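Lmo0135 protein (Listeria monocytogenes EGD-e, PDB 5ISU) is the substrate-binding protein CtaP of an ABC transporter and probably delivers peptides for uptake across the membrane. Local coordinates at residues A[220-223]-A[224-228]; A[238-241]-A[242-245]. One frame throughout, in Å; residues are numbered along the deposited sequence.

Both contacts are local, one in each of two successive short helices, and they follow in series: contact 1 is complete before contact 2 begins. Coming from the N terminus, the chain leaves strand 208-213, runs through helix 217-225 and turns out of it in contact 1. It then passes along strand 231-233 and enters helix 239-245, whose turns make up contact 2, before strand 248-263. Neither contact encloses the other. Their centres are about 11 Å apart, and the two helices touch: Asn221 CG packs 3.5 Å from Val242 CG1, and Gln225 OE1 lies against the methyl of Ala245. Helix 217-225 packs on Lys232 of strand 231-233, helix 239-245 on Ile250 of strand 248-263.

Contact 1. Residues A[220-223]-A[224-228]; sequences ANLA and LQNGE
Leu224 opens the last turn of helix 217-225 by giving its N-H to Ala220 O, 3.0 Å away, while its side chain turns to Lys232 on the neighbouring strand. Gln225 repeats the bond one residue on, to Asn221 O; the side-chain OD1 of that asparagine accepts a hydrogen bond from Lys232 NZ. With CG anti to the backbone N (chi1 172°) and the chain extended beyond it, the Gln225 amide reaches back to Leu222, where OE1 lies 3.7 Å from CD1. Asn226 is the first residue to leave helical angles, yet its N still meets Leu222 O at 2.9 Å. Its side-chain amide passes Leu222 at an angle, ND2 3.8 Å from CG. Gly227, at phi 73°, is the C-prime residue of a Schellman motif, and its N bonds to Leu224 O at 3.2 Å. Glu228 completes the motif: its N reaches Ala223 O at 2.8 Å, and its extended side chain runs back alongside Ala223, OE1 4.0 Å from CB. The carbonyls of Ala220 to Leu224 are thus each met by a backbone N-H as the helix ends, while the Glu228 carboxylate only brushes the carbons of Ala223.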
loop_
_atom_site.group_PDB
_atom_site.type_symbol
_atom_site.label_atom_id
_atom_site.label_comp_id
_atom_site.label_asym_id
_atom_site.label_seq_id
_atom_site.Cartn_x
_atom_site.Cartn_y
_atom_site.Cartn_z
ATOM N N ALA A 220 -22.825 4.766 -8.135
ATOM C CA ALA A 220 -21.636 4.667 -8.980
ATOM C C ALA A 220 -21.739 3.488 -9.944
ATOM O O ALA A 220 -21.372 3.608 -11.105
ATOM C CB ALA A 220 -20.377 4.552 -8.127
ATOM N N ASN A 221 -22.232 2.354 -9.447
ATOM C CA ASN A 221 -22.384 1.141 -10.261
ATOM C C ASN A 221 -23.452 1.330 -11.331
ATOM O O ASN A 221 -23.321 0.803 -12.443
ATOM C CB ASN A 221 -22.654 -0.088 -9.386
ATOM C CG ASN A 221 -21.420 -0.514 -8.576
ATOM O OD1 ASN A 221 -20.283 -0.158 -8.909
ATOM N ND2 ASN A 221 -21.641 -1.309 -7.531
ATOM N N LEU A 222 -24.489 2.092 -11.002
ATOM C CA LEU A 222 -25.507 2.417 -11.987
ATOM C C LEU A 222 -24.891 3.325 -13.093
ATOM O O LEU A 222 -25.161 3.141 -14.296
ATOM C CB LEU A 222 -26.697 3.102 -11.339
ATOM C CG LEU A 222 -27.823 3.387 -12.313
ATOM C CD1 LEU A 222 -28.294 2.090 -12.963
ATOM C CD2 LEU A 222 -28.955 4.114 -11.606
ATOM N N ALA A 223 -24.054 4.285 -12.681
ATOM C CA ALA A 223 -23.393 5.180 -13.643
ATOM C C ALA A 223 -22.528 4.350 -14.608
ATOM O O ALA A 223 -22.467 4.630 -15.809
ATOM C CB ALA A 223 -22.553 6.234 -12.925
ATOM N N LEU A 224 -21.898 3.318 -14.066
ATOM C CA LEU A 224 -21.077 2.413 -14.841
ATOM C C LEU A 224 -21.923 1.647 -15.859
ATOM O O LEU A 224 -21.541 1.505 -17.011
ATOM C CB LEU A 224 -20.346 1.428 -13.905
ATOM C CG LEU A 224 -19.611 0.275 -14.587
ATOM C CD1 LEU A 224 -18.456 0.817 -15.420
ATOM C CD2 LEU A 224 -19.141 -0.726 -13.544
ATOM N N GLN A 225 -23.057 1.138 -15.404
ATOM C CA GLN A 225 -23.989 0.415 -16.259
ATOM C C GLN A 225 -24.487 1.281 -17.417
ATOM O O GLN A 225 -24.573 0.801 -18.559
ATOM C CB GLN A 225 -25.178 -0.072 -15.429
ATOM C CG GLN A 225 -26.316 -0.682 -16.233
ATOM C CD GLN A 225 -27.505 -1.060 -15.359
ATOM O OE1 GLN A 225 -27.370 -1.294 -14.151
ATOM N NE2 GLN A 225 -28.670 -1.139 -15.969
ATOM N N ASN A 226 -24.803 2.548 -17.130
ATOM C CA ASN A 226 -25.302 3.482 -18.161
ATOM C C ASN A 226 -24.204 4.175 -18.998
ATOM O O ASN A 226 -24.496 5.117 -19.717
ATOM C CB ASN A 226 -26.196 4.548 -17.508
ATOM C CG ASN A 226 -27.370 3.947 -16.748
ATOM O OD1 ASN A 226 -27.700 2.772 -16.908
ATOM N ND2 ASN A 226 -27.990 4.753 -15.893
ATOM N N GLY A 227 -22.948 3.743 -18.876
ATOM C CA GLY A 227 -21.850 4.340 -19.647
ATOM C C GLY A 227 -21.387 5.735 -19.234
ATOM O O GLY A 227 -20.657 6.384 -19.987
ATOM N N GLU A 228 -21.819 6.208 -18.061
ATOM C CA GLU A 228 -21.415 7.531 -17.537
ATOM C C GLU A 228 -20.055 7.436 -16.816
ATOM O O GLU A 228 -19.413 8.453 -16.557
ATOM C CB GLU A 228 -22.508 8.085 -16.631
ATOM C CG GLU A 228 -23.808 8.338 -17.411
ATOM C CD GLU A 228 -25.046 8.516 -16.548
ATOM O OE1 GLU A 228 -24.940 8.379 -15.317
ATOM O OE2 GLU A 228 -26.141 8.766 -17.118
#

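Contact 2. Residues A[238-241]-A[242-245]; sequences DRNK and VEKA
Arg239 and Glu243 both carry CG anti to the backbone N, chi1 -173° and -171°, and this sends their side chains off the same flank of helix 239-245 as a classic i to i+4 salt bridge. The arginine chain bends at chi2 and chi3 while the glutamate stays extended, and they run alongside each other to a shared end. Their flat groups are turned only 22° from each other. Arg239 NH1 does the touching: it sits 2.9 Å from both OE1 and OE2 of Glu243, so it faces the whole carboxylate, with the salt bridge made to OE1, which approaches the guanidinium obliquely. The other nitrogens are taken by the same chain: NH2 pairs with Glu297 and NE makes a weak hydrogen bond to Tyr298 OH. Two carboxylates therefore share one guanidinium, which should help fix its rotation and probably favours the charged form of all three groups.

Beneath this pair the backbone bonds run from the first turn into the second. Val242 N meets Asp238 O at 3.1 Å, and Glu243 N bonds to Arg239 O. The next step is looser: Ala245 N reaches Lys241 O at 3.3 Å in a bond that is weak, although the alanine CB also rests on that oxygen. Val242 is buried and sets CG2 3.7 Å from Arg239 O, with Ile250 of strand 248-263 beside it. Lys244 brings CE to 3.3 Å from Asn240 O, a carbon contact on the exposed side. At the start of the helix a second charged pair forms, where Lys241 runs back so that its NZ bonds to Asp238 OD1 at 2.8 Å, nearly along the C-O axis of the carboxylate.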
loop_
_atom_site.group_PDB
_atom_site.type_symbol
_atom_site.label_atom_id
_atom_site.label_comp_id
_atom_site.label_asym_id
_atom_site.label_seq_id
_atom_site.Cartn_x
_atom_site.Cartn_y
_atom_site.Cartn_z
ATOM N N ASP A 238 -20.514 -6.562 -4.639
ATOM C CA ASP A 238 -21.184 -5.992 -5.806
ATOM C C ASP A 238 -20.782 -6.633 -7.136
ATOM O O ASP A 238 -21.403 -6.346 -8.161
ATOM C CB ASP A 238 -20.932 -4.479 -5.873
ATOM C CG ASP A 238 -21.576 -3.715 -4.706
ATOM O OD1 ASP A 238 -22.702 -4.086 -4.281
ATOM O OD2 ASP A 238 -20.971 -2.717 -4.242
ATOM N N ARG A 239 -19.808 -7.540 -7.113
ATOM C CA ARG A 239 -19.267 -8.119 -8.349
ATOM C C ARG A 239 -20.280 -8.846 -9.236
ATOM O O ARG A 239 -20.261 -8.661 -10.443
ATOM C CB ARG A 239 -18.055 -8.981 -8.014
ATOM C CG ARG A 239 -17.240 -9.536 -9.173
ATOM C CD ARG A 239 -17.742 -10.868 -9.701
ATOM N NE ARG A 239 -16.586 -11.704 -10.055
ATOM C CZ ARG A 239 -16.037 -11.825 -11.260
ATOM N NH1 ARG A 239 -16.535 -11.204 -12.311
ATOM N NH2 ARG A 239 -14.990 -12.613 -11.424
ATOM N N ASN A 240 -21.165 -9.655 -8.661
ATOM C CA ASN A 240 -22.173 -10.324 -9.493
ATOM C C ASN A 240 -23.225 -9.337 -10.053
ATOM O O ASN A 240 -23.743 -9.560 -11.144
ATOM C CB ASN A 240 -22.836 -11.483 -8.743
ATOM C CG ASN A 240 -21.873 -12.647 -8.484
ATOM O OD1 ASN A 240 -20.823 -12.783 -9.131
ATOM N ND2 ASN A 240 -22.242 -13.506 -7.545
ATOM N N LYS A 241 -23.489 -8.240 -9.333
ATOM C CA LYS A 241 -24.448 -7.208 -9.764
ATOM C C LYS A 241 -23.979 -6.483 -11.024
ATOM O O LYS A 241 -24.709 -6.377 -12.010
ATOM C CB LYS A 241 -24.626 -6.119 -8.689
ATOM C CG LYS A 241 -24.999 -6.614 -7.313
ATOM C CD LYS A 241 -25.024 -5.490 -6.282
ATOM C CE LYS A 241 -25.298 -6.045 -4.886
ATOM N NZ LYS A 241 -25.296 -5.017 -3.806
ATOM N N VAL A 242 -22.747 -5.988 -10.984
ATOM C CA VAL A 242 -22.224 -5.190 -12.083
ATOM C C VAL A 242 -21.855 -6.018 -13.310
ATOM O O VAL A 242 -21.983 -5.527 -14.434
ATOM C CB VAL A 242 -21.031 -4.313 -11.642
ATOM C CG1 VAL A 242 -21.385 -3.541 -10.376
ATOM C CG2 VAL A 242 -19.781 -5.143 -11.424
ATOM N N GLU A 243 -21.407 -7.261 -13.099
ATOM C CA GLU A 243 -21.005 -8.122 -14.215
ATOM C C GLU A 243 -22.186 -8.465 -15.147
ATOM O O GLU A 243 -22.020 -8.501 -16.359
ATOM C CB GLU A 243 -20.314 -9.396 -13.711
ATOM C CG GLU A 243 -19.675 -10.229 -14.818
ATOM C CD GLU A 243 -18.822 -11.373 -14.290
ATOM O OE1 GLU A 243 -19.172 -11.957 -13.232
ATOM O OE2 GLU A 243 -17.783 -11.685 -14.935
ATOM N N LYS A 244 -23.367 -8.692 -14.580
ATOM C CA LYS A 244 -24.563 -9.021 -15.377
ATOM C C LYS A 244 -25.398 -7.797 -15.786
ATOM O O LYS A 244 -26.293 -7.923 -16.617
ATOM C CB LYS A 244 -25.429 -10.042 -14.624
ATOM C CG LYS A 244 -24.751 -11.411 -14.508
ATOM C CD LYS A 244 -25.525 -12.429 -13.673
ATOM C CE LYS A 244 -25.525 -12.080 -12.189
ATOM N NZ LYS A 244 -26.213 -13.123 -11.374
ATOM N N ALA A 245 -25.081 -6.623 -15.233
ATOM C CA ALA A 245 -25.824 -5.384 -15.533
ATOM C C ALA A 245 -25.474 -4.736 -16.891
ATOM O O ALA A 245 -26.333 -4.113 -17.508
ATOM C CB ALA A 245 -25.661 -4.370 -14.400
#